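Local coordinates for protein tRNA-splicing endonuclease (Sulfolobus tokodaii, PDB 2CV8) that probably cleaves precursor tRNA at both splice sites to release the intron, leaving tRNA halves with 2',3'-cyclic phosphate and 5'-hydroxyl ends, at residues 108-113 and 127-132. Residues are numbered along the deposited sequence; the frame is centred on the assembly and turned at random.
Sequences IKYGAD and PYLVIA
Residues 110-113 run 29° off the direction of residues 129-132, and the two segments come nearest, CA to CA, at Asp113 and Ile131, whose CA atoms lie 4.9 Å apart. Here, in the mixed sheet of the catalytic C-terminal domain, the loop joining strands 103-106 and 114-117 runs alongside the central strand 128-134. A weak bond from Asp113 N to Val130 O links the backbones. Earlier in the loop, Tyr110 and Leu129 cross at about a right angle, with Tyr110 CB 3.5 Å from Leu129 CD2; the tyrosine side chain also touches Lys156, a predicted active-site residue. Ala112 CB sits against Leu129 CG and Ile131 CG1, 3.8 Å from the latter. Asp113 CG stands anti to its own carbonyl carbon (chi1 -66°), and from there the carboxylate reaches the strand backbone. Arg86 forms a salt bridge with Asp113 OD2, and Arg86 NH2 also hydrogen-bonds to Ala132 O. An asparagine here would probably weaken the hold on Arg86, leaving its charge without a carboxylate mate. Asp113 OD2 takes Ala132 N-H on its anti lone pair, at 2.7 Å and 139°.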
loop_
_atom_site.group_PDB
_atom_site.type_symbol
_atom_site.label_atom_id
_atom_site.label_comp_id
_atom_site.label_asym_id
_atom_site.label_seq_id
_atom_site.Cartn_x
_atom_site.Cartn_y
_atom_site.Cartn_z
ATOM N N ILE B 108 6.642 -8.737 -13.497
ATOM C CA ILE B 108 7.854 -9.082 -12.767
ATOM C C ILE B 108 9.076 -8.217 -13.104
ATOM O O ILE B 108 9.828 -7.832 -12.202
ATOM C CB ILE B 108 8.181 -10.574 -12.952
ATOM C CG1 ILE B 108 7.007 -11.404 -12.437
ATOM C CG2 ILE B 108 9.436 -10.946 -12.168
ATOM C CD1 ILE B 108 7.213 -12.884 -12.542
ATOM N N LYS B 109 9.276 -7.908 -14.384
ATOM C CA LYS B 109 10.400 -7.058 -14.792
ATOM C C LYS B 109 10.379 -5.795 -13.937
ATOM O O LYS B 109 11.417 -5.220 -13.626
ATOM C CB LYS B 109 10.270 -6.628 -16.259
ATOM C CG LYS B 109 10.199 -7.753 -17.283
ATOM C CD LYS B 109 9.832 -7.204 -18.661
ATOM C CE LYS B 109 9.589 -8.330 -19.664
ATOM N NZ LYS B 109 9.016 -7.834 -20.954
ATOM N N TYR B 110 9.179 -5.373 -13.559
ATOM C CA TYR B 110 9.007 -4.163 -12.774
ATOM C C TYR B 110 8.834 -4.429 -11.291
ATOM O O TYR B 110 8.612 -3.502 -10.517
ATOM C CB TYR B 110 7.806 -3.372 -13.294
ATOM C CG TYR B 110 7.793 -3.226 -14.796
ATOM C CD1 TYR B 110 7.219 -4.205 -15.611
ATOM C CD2 TYR B 110 8.373 -2.118 -15.408
ATOM C CE1 TYR B 110 7.224 -4.080 -17.003
ATOM C CE2 TYR B 110 8.386 -1.982 -16.796
ATOM C CZ TYR B 110 7.810 -2.963 -17.585
ATOM O OH TYR B 110 7.824 -2.820 -18.952
ATOM N N GLY B 111 8.935 -5.691 -10.890
ATOM C CA GLY B 111 8.788 -6.015 -9.482
ATOM C C GLY B 111 7.348 -5.938 -9.009
ATOM O O GLY B 111 7.046 -5.357 -7.966
ATOM N N ALA B 112 6.456 -6.526 -9.792
ATOM C CA ALA B 112 5.038 -6.556 -9.479
ATOM C C ALA B 112 4.460 -7.793 -10.149
ATOM O O ALA B 112 5.151 -8.468 -10.914
ATOM C CB ALA B 112 4.358 -5.308 -10.011
ATOM N N ASP B 113 3.198 -8.097 -9.866
ATOM C CA ASP B 113 2.564 -9.262 -10.461
ATOM C C ASP B 113 2.151 -8.999 -11.897
ATOM O O ASP B 113 2.436 -9.795 -12.787
ATOM C CB ASP B 113 1.341 -9.681 -9.649
ATOM C CG ASP B 113 1.706 -10.174 -8.268
ATOM O OD1 ASP B 113 2.611 -11.039 -8.171
ATOM O OD2 ASP B 113 1.083 -9.701 -7.285
ATOM N N PRO B 127 1.887 1.513 -18.764
ATOM C CA PRO B 127 1.547 0.346 -17.945
ATOM C C PRO B 127 1.315 0.597 -16.464
ATOM O O PRO B 127 2.160 1.180 -15.790
ATOM C CB PRO B 127 2.746 -0.587 -18.148
ATOM C CG PRO B 127 3.544 0.039 -19.274
ATOM C CD PRO B 127 3.313 1.495 -19.108
ATOM N N TYR B 128 0.172 0.148 -15.960
ATOM C CA TYR B 128 -0.120 0.282 -14.540
ATOM C C TYR B 128 0.410 -1.000 -13.924
ATOM O O TYR B 128 0.194 -2.080 -14.453
ATOM C CB TYR B 128 -1.626 0.409 -14.283
ATOM C CG TYR B 128 -2.198 1.692 -14.818
ATOM C CD1 TYR B 128 -2.813 1.740 -16.069
ATOM C CD2 TYR B 128 -2.041 2.883 -14.114
ATOM C CE1 TYR B 128 -3.254 2.952 -16.610
ATOM C CE2 TYR B 128 -2.474 4.098 -14.643
ATOM C CZ TYR B 128 -3.077 4.127 -15.892
ATOM O OH TYR B 128 -3.490 5.328 -16.427
ATOM N N LEU B 129 1.124 -0.881 -12.819
ATOM C CA LEU B 129 1.674 -2.048 -12.149
ATOM C C LEU B 129 0.758 -2.467 -11.016
ATOM O O LEU B 129 0.390 -1.656 -10.167
ATOM C CB LEU B 129 3.064 -1.729 -11.609
ATOM C CG LEU B 129 4.251 -2.056 -12.513
ATOM C CD1 LEU B 129 3.882 -1.924 -13.980
ATOM C CD2 LEU B 129 5.391 -1.132 -12.149
ATOM N N VAL B 130 0.385 -3.738 -11.004
ATOM C CA VAL B 130 -0.508 -4.235 -9.973
ATOM C C VAL B 130 0.105 -5.391 -9.209
ATOM O O VAL B 130 0.788 -6.247 -9.774
ATOM C CB VAL B 130 -1.878 -4.725 -10.570
ATOM C CG1 VAL B 130 -2.825 -5.129 -9.451
ATOM C CG2 VAL B 130 -2.523 -3.637 -11.420
ATOM N N ILE B 131 -0.150 -5.407 -7.910
ATOM C CA ILE B 131 0.322 -6.472 -7.045
ATOM C C ILE B 131 -0.905 -7.043 -6.369
ATOM O O ILE B 131 -1.582 -6.342 -5.615
ATOM C CB ILE B 131 1.299 -5.941 -5.993
ATOM C CG1 ILE B 131 2.684 -5.756 -6.634
ATOM C CG2 ILE B 131 1.327 -6.874 -4.798
ATOM C CD1 ILE B 131 3.678 -5.061 -5.764
ATOM N N ALA B 132 -1.201 -8.308 -6.661
ATOM C CA ALA B 132 -2.363 -8.973 -6.085
ATOM C C ALA B 132 -2.120 -9.360 -4.628
ATOM O O ALA B 132 -1.030 -9.803 -4.258
ATOM C CB ALA B 132 -2.714 -10.204 -6.903
#